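Nucleoporin NUP170 (Chaetomium thermophilum, PDB 5HAX) is a scaffold nucleoporin that probably contributes to the inner ring of the nuclear pore complex, the gateway between nucleus and cytoplasm. Local coordinates at residues 20-25 and 456-461; 184-188 and 199-203; 270-274 and 287-292; 498-502 and 551-556. All blocks are in the same frame, centred on the assembly; numbering follows the deposited sequence.

Contact 1. Residues 20-25 and 456-461; sequences DDSYPD and PLGFGN
G458 and Y23 tie the two backbones together: the N-H of G458 meets the carbonyl of Y23 in its plane, on a lone pair (G458 N to Y23 O 2.9 Å), while residues 20-23 make a type I turn. The turn comes close enough for the CA atoms of D21 and G458 to lie 3.9 Å apart, and G458 has no side chain to hold them off. At one end of the contact, the amide of N461 reaches back to D20 and gives two bonds from one nitrogen. N461 ND2 to D20 O (2.9 Å) lies almost in the amide plane, whereas N461 ND2 to D20 OD1 (3.2 Å) approaches from above the carboxylate plane, because the two flat groups are nearly perpendicular. The other carboxylate oxygen of D20 is salt-bridged to R597. With CG anti to the backbone N (chi1 177°), the Y23 ring extends along G460 and N461. N461 CA lies 4.2 Å from the centroid of the Y23 ring in a CH-pi contact over one face; P24 CD lies against the opposite face. At the other end D25 CB packs on P456 CB (3.5 Å), and L457 CD2 touches D25 OD2, whose hydrogen bond goes to S28 OG. One water donates to P24 O and P456 O and accepts from G460 N, joining both backbones. Y23 also packs on helix 411-416, and D20 reaches helix 586-599, so the contact joins the 456-461 turn, in the probable propeller region, to the end of helix 5-20 and to helix 586-599.

Contact 2. Residues 184-188 and 199-203; sequences DGRIF and EIFYQ
R186 and I187 meet E199 and I200 in a buried hairpin contact, where a salt bridge backs up the pairing of strands 187-190 and 198-202, the two middle strands of a four-stranded antiparallel sheet. The backbone bond runs from I200 N to I187 O (3.0 Å). The return path is too wide for a direct bond, and a water spans it, accepting from I187 N and donating to I200 O and to E199 OE2. F188 and E199 form a non-hydrogen-bonded pair next along. The salt bridge is a side-on grip: R186 NE to E199 OE2 is 2.7 Å, in the guanidinium plane and on the syn side but tilted from the carboxylate plane, and R186 NH2 to E199 OE1 is 2.8 Å, on the syn lone pair. A bend at chi3 (72°) turns the guanidinium to lie nearly coplanar with the carboxylate. The sheet is consistent with one blade of the beta-propeller expected for this Nup133-like region. F188 shares the E199 face of the blade; its CZ lies over one face of the R186 guanidinium, and its CE1 is 3.5 Å from E199 OE1. H218 bonds to E199 OE1, and R186 NH2 to the carbonyl of K261. On the other face I187 and I200 touch through their CB atoms, and I187 CD1 reaches Y202 CE2 at 3.9 Å; these side chains pack on strand 142-151 of a neighbouring sheet.

Contact 3. Residues 270-274 and 287-292; sequences KTSCL and FTDKTN. With PO4 (phosphate ion), chain D.
K270 NZ is gripped by two backbone carbonyls of the facing loop, T291 O at 2.8 Å and D289 O at 2.9 Å. Neither bond is ideal in direction: the lysine nitrogen is tilted from the carbonyl plane of T291 and stands above that of D289. The K270 chain starts with CG anti to the backbone N (chi1 175°) and bends at chi3, which brings its ammonium group between the two oxygens of the loop. T288 to T291 is a type I turn, closed by T291 N to T288 O, while T288 OG1 accepts from K290 N in an ST turn and T291 OG1 accepts from T288 N. Beside the lysine the contact is apolar. L274 CD2 sits squarely over the centre of the F287 ring, 3.6 Å from its centroid, a CH-pi contact. C273 CB meets the same ring at its edge, 4.0 Å from F287 CZ. The other L274 methyl, CD1, rests on the turn, 3.6 Å from D289 CA. S272 OG, also bonded to K268 NZ, donates to a phosphate ion, probably from the crystallisation liquor, which R275 also holds. F287 and F277 of helix 270-279 stack edge-to-face. That helix follows strand 263-268, the edge of one sheet, and residues 287-292 lead into strand 293-298, the edge of the next, so the contact folds back the connection between two successive sheets, probably propeller blades.

Contact 4. Residues 498-502 and 551-556; sequences LGNCV and NTENLA
L555 and L498 carry most of the apolar packing between the end of helix 490-501 and helix 549-562. L555 CD1 reaches in between C501 and V502, touching C501 CB at 4.0 Å and V502 CG2 at 4.0 Å. L498 returns the contact: its CD2 lies 3.9 Å from A556 CB and also meets L555 CB. Further out, V502 CG1 packs on N551 CB, the two side chains crossing at about a right angle. Methyl-to-backbone contacts are the second kind. L555 CD1 comes close, within 3.3 Å of L498 O, a carbonyl already bonded to C501 N, and L498 CD2 lies 3.6 Å from A556 N. Both leucines have first torsions off the staggered positions (-97° for L498, -104° for L555), consistent with close packing. Such pairs of packed helices after a beta-propeller are consistent with the alpha-helical solenoid of this nucleoporin family, and L509 of helix 506-520 joins the pair by touching both L498 and L555. Polar atoms take little part. The backbones come nearest at G499 and T552, CA to CA 5.4 Å, and G499 CA lies 3.8 Å from T552 OG1, a van der Waals contact; that hydroxyl bonds instead to M548 O, just ahead of helix 549-562. T552 and A556 also face V532 of helix 522-533.

Overall arrangement
Contact 1 lies nearest the centre of the chain, about 14 Å from it, while the other three stand 26 to 30 Å out; no two touch, and they share no elements. Contact 2 is the fully buried one, and there an ion pair sits inside a blade. Contacts 1, 3 and 4 are partly buried: contact 1 relies on backbone and amide bonds with bridging waters, contact 3 on a lysine bonded to two loop carbonyls beside an apolar patch, and contact 4 on apolar packing without direct polar bonds between its segments. Contacts 2 and 3 lie within the stretch of chain between the two segments of contact 1. Contact 4 belongs to the helical region, its centre 54 Å from that of contact 2.

Contact 1. Residues 20-25 and 456-461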
loop_
_atom_site.group_PDB
_atom_site.type_symbol
_atom_site.label_atom_id
_atom_site.label_comp_id
_atom_site.label_asym_id
_atom_site.label_seq_id
_atom_site.Cartn_x
_atom_site.Cartn_y
_atom_site.Cartn_z
ATOM N N ASP A 20 9.438 -15.422 -5.895
ATOM C CA ASP A 20 8.550 -14.423 -5.309
ATOM C C ASP A 20 8.246 -13.304 -6.296
ATOM O O ASP A 20 7.130 -12.775 -6.315
ATOM C CB ASP A 20 9.169 -13.843 -4.034
ATOM C CG ASP A 20 8.802 -14.628 -2.781
ATOM O OD1 ASP A 20 7.803 -15.378 -2.799
ATOM O OD2 ASP A 20 9.509 -14.479 -1.760
ATOM N N ASP A 21 9.225 -12.925 -7.118
ATOM C CA ASP A 21 9.028 -11.857 -8.090
ATOM C C ASP A 21 8.265 -12.317 -9.326
ATOM O O ASP A 21 8.021 -11.501 -10.221
ATOM C CB ASP A 21 10.379 -11.265 -8.509
ATOM C CG ASP A 21 10.976 -10.356 -7.448
ATOM O OD1 ASP A 21 10.208 -9.735 -6.681
ATOM O OD2 ASP A 21 12.219 -10.255 -7.387
ATOM N N SER A 22 7.891 -13.592 -9.397
ATOM C CA SER A 22 7.051 -14.109 -10.467
ATOM C C SER A 22 5.587 -14.207 -10.053
ATOM O O SER A 22 4.798 -14.849 -10.755
ATOM C CB SER A 22 7.564 -15.478 -10.921
ATOM O OG SER A 22 7.328 -16.466 -9.934
ATOM N N TYR A 23 5.215 -13.595 -8.932
ATOM C CA TYR A 23 3.824 -13.591 -8.504
ATOM C C TYR A 23 2.956 -12.955 -9.589
ATOM O O TYR A 23 3.321 -11.900 -10.125
ATOM C CB TYR A 23 3.673 -12.829 -7.187
ATOM C CG TYR A 23 2.245 -12.723 -6.703
ATOM C CD1 TYR A 23 1.670 -13.740 -5.958
ATOM C CD2 TYR A 23 1.474 -11.609 -6.996
ATOM C CE1 TYR A 23 0.367 -13.651 -5.517
ATOM C CE2 TYR A 23 0.169 -11.509 -6.557
ATOM C CZ TYR A 23 -0.380 -12.535 -5.820
ATOM O OH TYR A 23 -1.679 -12.450 -5.380
ATOM N N PRO A 24 1.815 -13.555 -9.942
ATOM C CA PRO A 24 1.051 -13.076 -11.105
ATOM C C PRO A 24 0.688 -11.599 -11.017
ATOM O O PRO A 24 0.325 -11.086 -9.957
ATOM C CB PRO A 24 -0.204 -13.956 -11.086
ATOM C CG PRO A 24 0.204 -15.188 -10.381
ATOM C CD PRO A 24 1.219 -14.770 -9.359
ATOM N N ASP A 25 0.786 -10.920 -12.157
ATOM C CA ASP A 25 0.358 -9.536 -12.271
ATOM C C ASP A 25 -1.161 -9.458 -12.399
ATOM O O ASP A 25 -1.834 -10.432 -12.744
ATOM C CB ASP A 25 1.018 -8.864 -13.474
ATOM C CG ASP A 25 0.744 -9.595 -14.777
ATOM O OD1 ASP A 25 -0.193 -9.199 -15.497
ATOM O OD2 ASP A 25 1.463 -10.569 -15.079
ATOM N N PRO A 456 4.708 -5.022 -12.620
ATOM C CA PRO A 456 3.503 -5.829 -12.336
ATOM C C PRO A 456 3.781 -7.245 -11.852
ATOM O O PRO A 456 3.171 -7.687 -10.871
ATOM C CB PRO A 456 2.769 -5.818 -13.682
ATOM C CG PRO A 456 3.158 -4.522 -14.301
ATOM C CD PRO A 456 4.578 -4.266 -13.879
ATOM N N LEU A 457 4.666 -7.979 -12.520
ATOM C CA LEU A 457 5.049 -9.294 -12.024
ATOM C C LEU A 457 5.777 -9.149 -10.694
ATOM O O LEU A 457 6.815 -8.486 -10.615
ATOM C CB LEU A 457 5.933 -10.014 -13.044
ATOM C CG LEU A 457 5.213 -10.802 -14.145
ATOM C CD1 LEU A 457 6.222 -11.326 -15.155
ATOM C CD2 LEU A 457 4.397 -11.953 -13.563
ATOM N N GLY A 458 5.220 -9.761 -9.649
ATOM C CA GLY A 458 5.764 -9.676 -8.314
ATOM C C GLY A 458 5.192 -8.558 -7.465
ATOM O O GLY A 458 5.372 -8.575 -6.241
ATOM N N PHE A 459 4.493 -7.601 -8.080
ATOM C CA PHE A 459 4.034 -6.416 -7.360
ATOM C C PHE A 459 3.124 -6.774 -6.190
ATOM O O PHE A 459 3.245 -6.195 -5.105
ATOM C CB PHE A 459 3.307 -5.482 -8.325
ATOM C CG PHE A 459 2.714 -4.270 -7.665
ATOM C CD1 PHE A 459 3.447 -3.104 -7.548
ATOM C CD2 PHE A 459 1.421 -4.298 -7.167
ATOM C CE1 PHE A 459 2.904 -1.986 -6.943
ATOM C CE2 PHE A 459 0.874 -3.184 -6.561
ATOM C CZ PHE A 459 1.617 -2.026 -6.449
ATOM N N GLY A 460 2.196 -7.706 -6.392
ATOM C CA GLY A 460 1.157 -7.951 -5.411
ATOM C C GLY A 460 1.476 -9.030 -4.397
ATOM O O GLY A 460 0.570 -9.532 -3.726
ATOM N N ASN A 461 2.752 -9.392 -4.257
ATOM C CA ASN A 461 3.141 -10.527 -3.419
ATOM C C ASN A 461 3.191 -10.090 -1.954
ATOM O O ASN A 461 4.236 -9.731 -1.405
ATOM C CB ASN A 461 4.476 -11.096 -3.879
ATOM C CG ASN A 461 4.755 -12.464 -3.289
ATOM O OD1 ASN A 461 4.115 -12.878 -2.323
ATOM N ND2 ASN A 461 5.718 -13.171 -3.866
HETATM O O HOH W 1 7.699 -9.830 -5.281
HETATM O O HOH W 2 -2.071 -9.873 -3.866
HETATM O O HOH W 3 1.610 -8.783 -8.986
#

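Contact 2. Residues 184-188 and 199-203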
loop_
_atom_site.group_PDB
_atom_site.type_symbol
_atom_site.label_atom_id
_atom_site.label_comp_id
_atom_site.label_asym_id
_atom_site.label_seq_id
_atom_site.Cartn_x
_atom_site.Cartn_y
_atom_site.Cartn_z
ATOM N N ASP A 184 4.627 16.102 -8.133
ATOM C CA ASP A 184 5.451 17.275 -8.393
ATOM C C ASP A 184 4.835 18.569 -7.869
ATOM O O ASP A 184 5.387 19.644 -8.119
ATOM C CB ASP A 184 5.710 17.408 -9.897
ATOM C CG ASP A 184 6.414 16.197 -10.479
ATOM O OD1 ASP A 184 7.301 15.638 -9.800
ATOM O OD2 ASP A 184 6.077 15.804 -11.616
ATOM N N GLY A 185 3.708 18.494 -7.168
ATOM C CA GLY A 185 3.097 19.670 -6.583
ATOM C C GLY A 185 2.068 20.372 -7.441
ATOM O O GLY A 185 1.612 21.458 -7.060
ATOM N N ARG A 186 1.692 19.805 -8.584
ATOM C CA ARG A 186 0.640 20.403 -9.396
ATOM C C ARG A 186 -0.706 20.251 -8.697
ATOM O O ARG A 186 -1.006 19.199 -8.129
ATOM C CB ARG A 186 0.596 19.753 -10.780
ATOM C CG ARG A 186 1.883 19.897 -11.575
ATOM C CD ARG A 186 1.748 19.311 -12.973
ATOM N NE ARG A 186 0.895 20.129 -13.831
ATOM C CZ ARG A 186 0.680 19.892 -15.123
ATOM N NH1 ARG A 186 1.255 18.857 -15.719
ATOM N NH2 ARG A 186 -0.110 20.694 -15.822
ATOM N N ILE A 187 -1.519 21.306 -8.747
ATOM C CA ILE A 187 -2.791 21.377 -8.027
ATOM C C ILE A 187 -3.916 21.513 -9.047
ATOM O O ILE A 187 -3.961 22.495 -9.798
ATOM C CB ILE A 187 -2.813 22.554 -7.037
ATOM C CG1 ILE A 187 -1.695 22.400 -5.998
ATOM C CG2 ILE A 187 -4.170 22.653 -6.350
ATOM C CD1 ILE A 187 -1.499 23.624 -5.125
ATOM N N PHE A 188 -4.834 20.544 -9.056
ATOM C CA PHE A 188 -5.976 20.533 -9.961
ATOM C C PHE A 188 -7.282 20.667 -9.180
ATOM O O PHE A 188 -7.411 20.148 -8.066
ATOM C CB PHE A 188 -6.004 19.248 -10.795
ATOM C CG PHE A 188 -4.850 19.115 -11.752
ATOM C CD1 PHE A 188 -4.810 19.860 -12.918
ATOM C CD2 PHE A 188 -3.811 18.237 -11.490
ATOM C CE1 PHE A 188 -3.753 19.737 -13.802
ATOM C CE2 PHE A 188 -2.750 18.109 -12.372
ATOM C CZ PHE A 188 -2.722 18.861 -13.529
ATOM N N GLU A 199 -6.316 24.462 -12.950
ATOM C CA GLU A 199 -5.026 24.226 -12.320
ATOM C C GLU A 199 -4.542 25.523 -11.694
ATOM O O GLU A 199 -4.711 26.600 -12.274
ATOM C CB GLU A 199 -3.984 23.706 -13.324
ATOM C CG GLU A 199 -2.600 23.483 -12.712
ATOM C CD GLU A 199 -1.649 22.747 -13.636
ATOM O OE1 GLU A 199 -2.001 22.532 -14.814
ATOM O OE2 GLU A 199 -0.544 22.378 -13.179
ATOM N N ILE A 200 -3.956 25.416 -10.505
ATOM C CA ILE A 200 -3.363 26.554 -9.814
ATOM C C ILE A 200 -1.854 26.487 -10.004
ATOM O O ILE A 200 -1.224 25.469 -9.692
ATOM C CB ILE A 200 -3.732 26.567 -8.321
ATOM C CG1 ILE A 200 -5.235 26.825 -8.164
ATOM C CG2 ILE A 200 -2.911 27.634 -7.578
ATOM C CD1 ILE A 200 -5.686 27.048 -6.738
ATOM N N PHE A 201 -1.283 27.568 -10.524
ATOM C CA PHE A 201 0.158 27.736 -10.632
ATOM C C PHE A 201 0.640 28.668 -9.529
ATOM O O PHE A 201 -0.077 29.577 -9.105
ATOM C CB PHE A 201 0.546 28.316 -11.993
ATOM C CG PHE A 201 0.065 27.508 -13.160
ATOM C CD1 PHE A 201 0.799 26.429 -13.623
ATOM C CD2 PHE A 201 -1.116 27.832 -13.801
ATOM C CE1 PHE A 201 0.360 25.685 -14.701
ATOM C CE2 PHE A 201 -1.559 27.095 -14.877
ATOM C CZ PHE A 201 -0.822 26.019 -15.331
ATOM N N TYR A 202 1.865 28.439 -9.064
ATOM C CA TYR A 202 2.477 29.375 -8.137
ATOM C C TYR A 202 3.991 29.277 -8.238
ATOM O O TYR A 202 4.543 28.227 -8.578
ATOM C CB TYR A 202 2.007 29.144 -6.692
ATOM C CG TYR A 202 2.390 27.813 -6.079
ATOM C CD1 TYR A 202 3.582 27.666 -5.382
ATOM C CD2 TYR A 202 1.546 26.714 -6.173
ATOM C CE1 TYR A 202 3.930 26.457 -4.809
ATOM C CE2 TYR A 202 1.886 25.502 -5.603
ATOM C CZ TYR A 202 3.079 25.378 -4.922
ATOM O OH TYR A 202 3.421 24.173 -4.355
ATOM N N GLN A 203 4.651 30.397 -7.947
ATOM C CA GLN A 203 6.096 30.507 -8.058
ATOM C C GLN A 203 6.608 31.415 -6.950
ATOM O O GLN A 203 5.854 32.189 -6.353
ATOM C CB GLN A 203 6.515 31.049 -9.428
ATOM C CG GLN A 203 5.959 32.432 -9.734
ATOM C CD GLN A 203 6.264 32.881 -11.148
ATOM O OE1 GLN A 203 7.068 32.266 -11.847
ATOM N NE2 GLN A 203 5.617 33.959 -11.579
HETATM O O HOH W 4 1.722 22.166 -4.686
HETATM O O HOH W 5 -0.046 23.336 -10.597
#

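Contact 3. Residues 270-274 and 287-292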
loop_
_atom_site.group_PDB
_atom_site.type_symbol
_atom_site.label_atom_id
_atom_site.label_comp_id
_atom_site.label_asym_id
_atom_site.label_seq_id
_atom_site.Cartn_x
_atom_site.Cartn_y
_atom_site.Cartn_z
ATOM N N LYS A 270 -21.401 6.485 -19.933
ATOM C CA LYS A 270 -21.974 5.246 -19.420
ATOM C C LYS A 270 -22.482 4.355 -20.546
ATOM O O LYS A 270 -22.436 3.125 -20.430
ATOM C CB LYS A 270 -23.102 5.564 -18.437
ATOM C CG LYS A 270 -23.849 4.336 -17.944
ATOM C CD LYS A 270 -24.676 4.626 -16.700
ATOM C CE LYS A 270 -25.609 5.805 -16.895
ATOM N NZ LYS A 270 -26.595 5.901 -15.786
ATOM N N THR A 271 -22.968 4.952 -21.638
ATOM C CA THR A 271 -23.417 4.162 -22.780
ATOM C C THR A 271 -22.281 3.324 -23.351
ATOM O O THR A 271 -22.478 2.156 -23.704
ATOM C CB THR A 271 -23.987 5.083 -23.858
ATOM O OG1 THR A 271 -25.064 5.851 -23.309
ATOM C CG2 THR A 271 -24.493 4.279 -25.049
ATOM N N SER A 272 -21.087 3.909 -23.458
ATOM C CA SER A 272 -19.938 3.172 -23.972
ATOM C C SER A 272 -19.578 2.014 -23.050
ATOM O O SER A 272 -19.342 0.888 -23.506
ATOM C CB SER A 272 -18.752 4.121 -24.145
ATOM O OG SER A 272 -17.613 3.435 -24.633
ATOM N N CYS A 273 -19.527 2.274 -21.741
ATOM C CA CYS A 273 -19.315 1.198 -20.777
ATOM C C CYS A 273 -20.361 0.103 -20.935
ATOM O O CYS A 273 -20.032 -1.090 -20.921
ATOM C CB CYS A 273 -19.346 1.754 -19.354
ATOM S SG CYS A 273 -17.902 2.736 -18.894
ATOM N N LEU A 274 -21.630 0.490 -21.088
ATOM C CA LEU A 274 -22.699 -0.494 -21.229
ATOM C C LEU A 274 -22.574 -1.282 -22.526
ATOM O O LEU A 274 -22.914 -2.471 -22.562
ATOM C CB LEU A 274 -24.057 0.200 -21.160
ATOM C CG LEU A 274 -24.475 0.666 -19.765
ATOM C CD1 LEU A 274 -25.586 1.698 -19.847
ATOM C CD2 LEU A 274 -24.914 -0.521 -18.923
ATOM N N PHE A 287 -26.021 -3.977 -13.895
ATOM C CA PHE A 287 -25.413 -2.864 -14.621
ATOM C C PHE A 287 -26.285 -2.540 -15.828
ATOM O O PHE A 287 -26.267 -3.273 -16.822
ATOM C CB PHE A 287 -23.986 -3.202 -15.054
ATOM C CG PHE A 287 -23.235 -2.040 -15.648
ATOM C CD1 PHE A 287 -23.486 -0.740 -15.233
ATOM C CD2 PHE A 287 -22.280 -2.251 -16.629
ATOM C CE1 PHE A 287 -22.797 0.323 -15.782
ATOM C CE2 PHE A 287 -21.588 -1.190 -17.181
ATOM C CZ PHE A 287 -21.847 0.098 -16.757
ATOM N N THR A 288 -27.034 -1.438 -15.742
ATOM C CA THR A 288 -27.939 -0.993 -16.795
ATOM C C THR A 288 -27.796 0.513 -16.964
ATOM O O THR A 288 -26.976 1.159 -16.306
ATOM C CB THR A 288 -29.395 -1.334 -16.467
ATOM O OG1 THR A 288 -29.830 -0.530 -15.364
ATOM C CG2 THR A 288 -29.548 -2.808 -16.114
ATOM N N ASP A 289 -28.622 1.082 -17.847
ATOM C CA ASP A 289 -28.627 2.528 -18.045
ATOM C C ASP A 289 -29.123 3.277 -16.814
ATOM O O ASP A 289 -28.895 4.488 -16.706
ATOM C CB ASP A 289 -29.488 2.894 -19.256
ATOM C CG ASP A 289 -30.969 2.721 -18.993
ATOM O OD1 ASP A 289 -31.758 3.560 -19.469
ATOM O OD2 ASP A 289 -31.346 1.745 -18.312
ATOM N N LYS A 290 -29.798 2.589 -15.891
ATOM C CA LYS A 290 -30.223 3.187 -14.633
ATOM C C LYS A 290 -29.107 3.210 -13.594
ATOM O O LYS A 290 -29.186 3.978 -12.630
ATOM C CB LYS A 290 -31.430 2.413 -14.095
ATOM C CG LYS A 290 -32.003 2.902 -12.770
ATOM C CD LYS A 290 -32.541 4.321 -12.863
ATOM C CE LYS A 290 -33.370 4.670 -11.634
ATOM N NZ LYS A 290 -33.838 6.084 -11.639
ATOM N N THR A 291 -28.065 2.407 -13.786
ATOM C CA THR A 291 -27.001 2.277 -12.799
ATOM C C THR A 291 -26.082 3.495 -12.818
ATOM O O THR A 291 -25.800 4.065 -13.875
ATOM C CB THR A 291 -26.200 1.006 -13.082
ATOM O OG1 THR A 291 -27.099 -0.108 -13.169
ATOM C CG2 THR A 291 -25.175 0.743 -11.993
ATOM N N ASN A 292 -25.606 3.882 -11.635
ATOM C CA ASN A 292 -24.686 4.998 -11.463
ATOM C C ASN A 292 -23.306 4.477 -11.079
ATOM O O ASN A 292 -23.187 3.510 -10.320
ATOM C CB ASN A 292 -25.179 5.964 -10.377
ATOM C CG ASN A 292 -26.460 6.684 -10.761
ATOM O OD1 ASN A 292 -26.554 7.285 -11.830
ATOM N ND2 ASN A 292 -27.455 6.624 -9.886
HETATM P P PO4 D . -17.279 3.000 -28.342
HETATM O O1 PO4 D . -18.246 2.388 -27.357
HETATM O O2 PO4 D . -17.144 4.481 -28.071
HETATM O O3 PO4 D . -17.803 2.792 -29.743
HETATM O O4 PO4 D . -15.931 2.334 -28.203
#

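Contact 4. Residues 498-502 and 551-556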
loop_
_atom_site.group_PDB
_atom_site.type_symbol
_atom_site.label_atom_id
_atom_site.label_comp_id
_atom_site.label_asym_id
_atom_site.label_seq_id
_atom_site.Cartn_x
_atom_site.Cartn_y
_atom_site.Cartn_z
ATOM N N LEU A 498 -3.583 -20.804 15.700
ATOM C CA LEU A 498 -2.887 -21.660 16.656
ATOM C C LEU A 498 -3.229 -21.285 18.091
ATOM O O LEU A 498 -3.315 -22.163 18.958
ATOM C CB LEU A 498 -1.377 -21.579 16.433
ATOM C CG LEU A 498 -0.749 -22.681 15.579
ATOM C CD1 LEU A 498 -1.466 -22.841 14.245
ATOM C CD2 LEU A 498 0.727 -22.390 15.367
ATOM N N GLY A 499 -3.426 -19.992 18.361
ATOM C CA GLY A 499 -3.817 -19.573 19.696
ATOM C C GLY A 499 -5.119 -20.200 20.156
ATOM O O GLY A 499 -5.339 -20.372 21.358
ATOM N N ASN A 500 -5.996 -20.552 19.213
ATOM C CA ASN A 500 -7.231 -21.251 19.544
ATOM C C ASN A 500 -7.026 -22.751 19.708
ATOM O O ASN A 500 -7.901 -23.422 20.265
ATOM C CB ASN A 500 -8.287 -20.999 18.466
ATOM C CG ASN A 500 -8.583 -19.525 18.271
ATOM O OD1 ASN A 500 -8.416 -18.720 19.186
ATOM N ND2 ASN A 500 -9.027 -19.165 17.072
ATOM N N CYS A 501 -5.903 -23.285 19.235
ATOM C CA CYS A 501 -5.588 -24.702 19.359
ATOM C C CYS A 501 -4.800 -25.024 20.621
ATOM O O CYS A 501 -4.501 -26.199 20.861
ATOM C CB CYS A 501 -4.796 -25.172 18.133
ATOM S SG CYS A 501 -5.718 -25.108 16.583
ATOM N N VAL A 502 -4.455 -24.015 21.427
ATOM C CA VAL A 502 -3.686 -24.255 22.647
ATOM C C VAL A 502 -4.415 -25.239 23.553
ATOM O O VAL A 502 -3.793 -26.103 24.185
ATOM C CB VAL A 502 -3.411 -22.922 23.369
ATOM C CG1 VAL A 502 -2.721 -23.160 24.708
ATOM C CG2 VAL A 502 -2.573 -22.004 22.489
ATOM N N ASN A 551 3.026 -20.476 24.401
ATOM C CA ASN A 551 2.349 -21.680 23.932
ATOM C C ASN A 551 2.082 -21.613 22.434
ATOM O O ASN A 551 2.196 -22.625 21.733
ATOM C CB ASN A 551 1.045 -21.883 24.702
ATOM C CG ASN A 551 1.276 -22.323 26.137
ATOM O OD1 ASN A 551 2.151 -23.144 26.415
ATOM N ND2 ASN A 551 0.488 -21.778 27.055
ATOM N N THR A 552 1.723 -20.432 21.926
ATOM C CA THR A 552 1.522 -20.277 20.489
ATOM C C THR A 552 2.820 -20.522 19.731
ATOM O O THR A 552 2.829 -21.218 18.709
ATOM C CB THR A 552 0.977 -18.882 20.180
ATOM O OG1 THR A 552 -0.275 -18.697 20.854
ATOM C CG2 THR A 552 0.772 -18.695 18.679
ATOM N N GLU A 553 3.927 -19.958 20.219
ATOM C CA GLU A 553 5.217 -20.186 19.578
ATOM C C GLU A 553 5.654 -21.639 19.709
ATOM O O GLU A 553 6.310 -22.172 18.806
ATOM C CB GLU A 553 6.267 -19.250 20.177
ATOM C CG GLU A 553 6.021 -17.777 19.869
ATOM C CD GLU A 553 7.020 -16.858 20.551
ATOM O OE1 GLU A 553 7.988 -17.368 21.155
ATOM O OE2 GLU A 553 6.833 -15.625 20.482
ATOM N N ASN A 554 5.298 -22.296 20.815
ATOM C CA ASN A 554 5.622 -23.710 20.973
ATOM C C ASN A 554 4.747 -24.575 20.074
ATOM O O ASN A 554 5.206 -25.596 19.548
ATOM C CB ASN A 554 5.475 -24.124 22.438
ATOM C CG ASN A 554 6.632 -23.645 23.297
ATOM O OD1 ASN A 554 7.766 -23.537 22.829
ATOM N ND2 ASN A 554 6.351 -23.360 24.562
ATOM N N LEU A 555 3.482 -24.189 19.893
ATOM C CA LEU A 555 2.639 -24.869 18.916
ATOM C C LEU A 555 3.184 -24.684 17.506
ATOM O O LEU A 555 3.208 -25.631 16.710
ATOM C CB LEU A 555 1.204 -24.347 18.996
ATOM C CG LEU A 555 0.166 -25.235 19.682
ATOM C CD1 LEU A 555 -1.172 -24.518 19.729
ATOM C CD2 LEU A 555 0.029 -26.569 18.968
ATOM N N ALA A 556 3.617 -23.464 17.180
ATOM C CA ALA A 556 4.217 -23.212 15.875
ATOM C C ALA A 556 5.457 -24.072 15.667
ATOM O O ALA A 556 5.670 -24.614 14.577
ATOM C CB ALA A 556 4.556 -21.728 15.740
#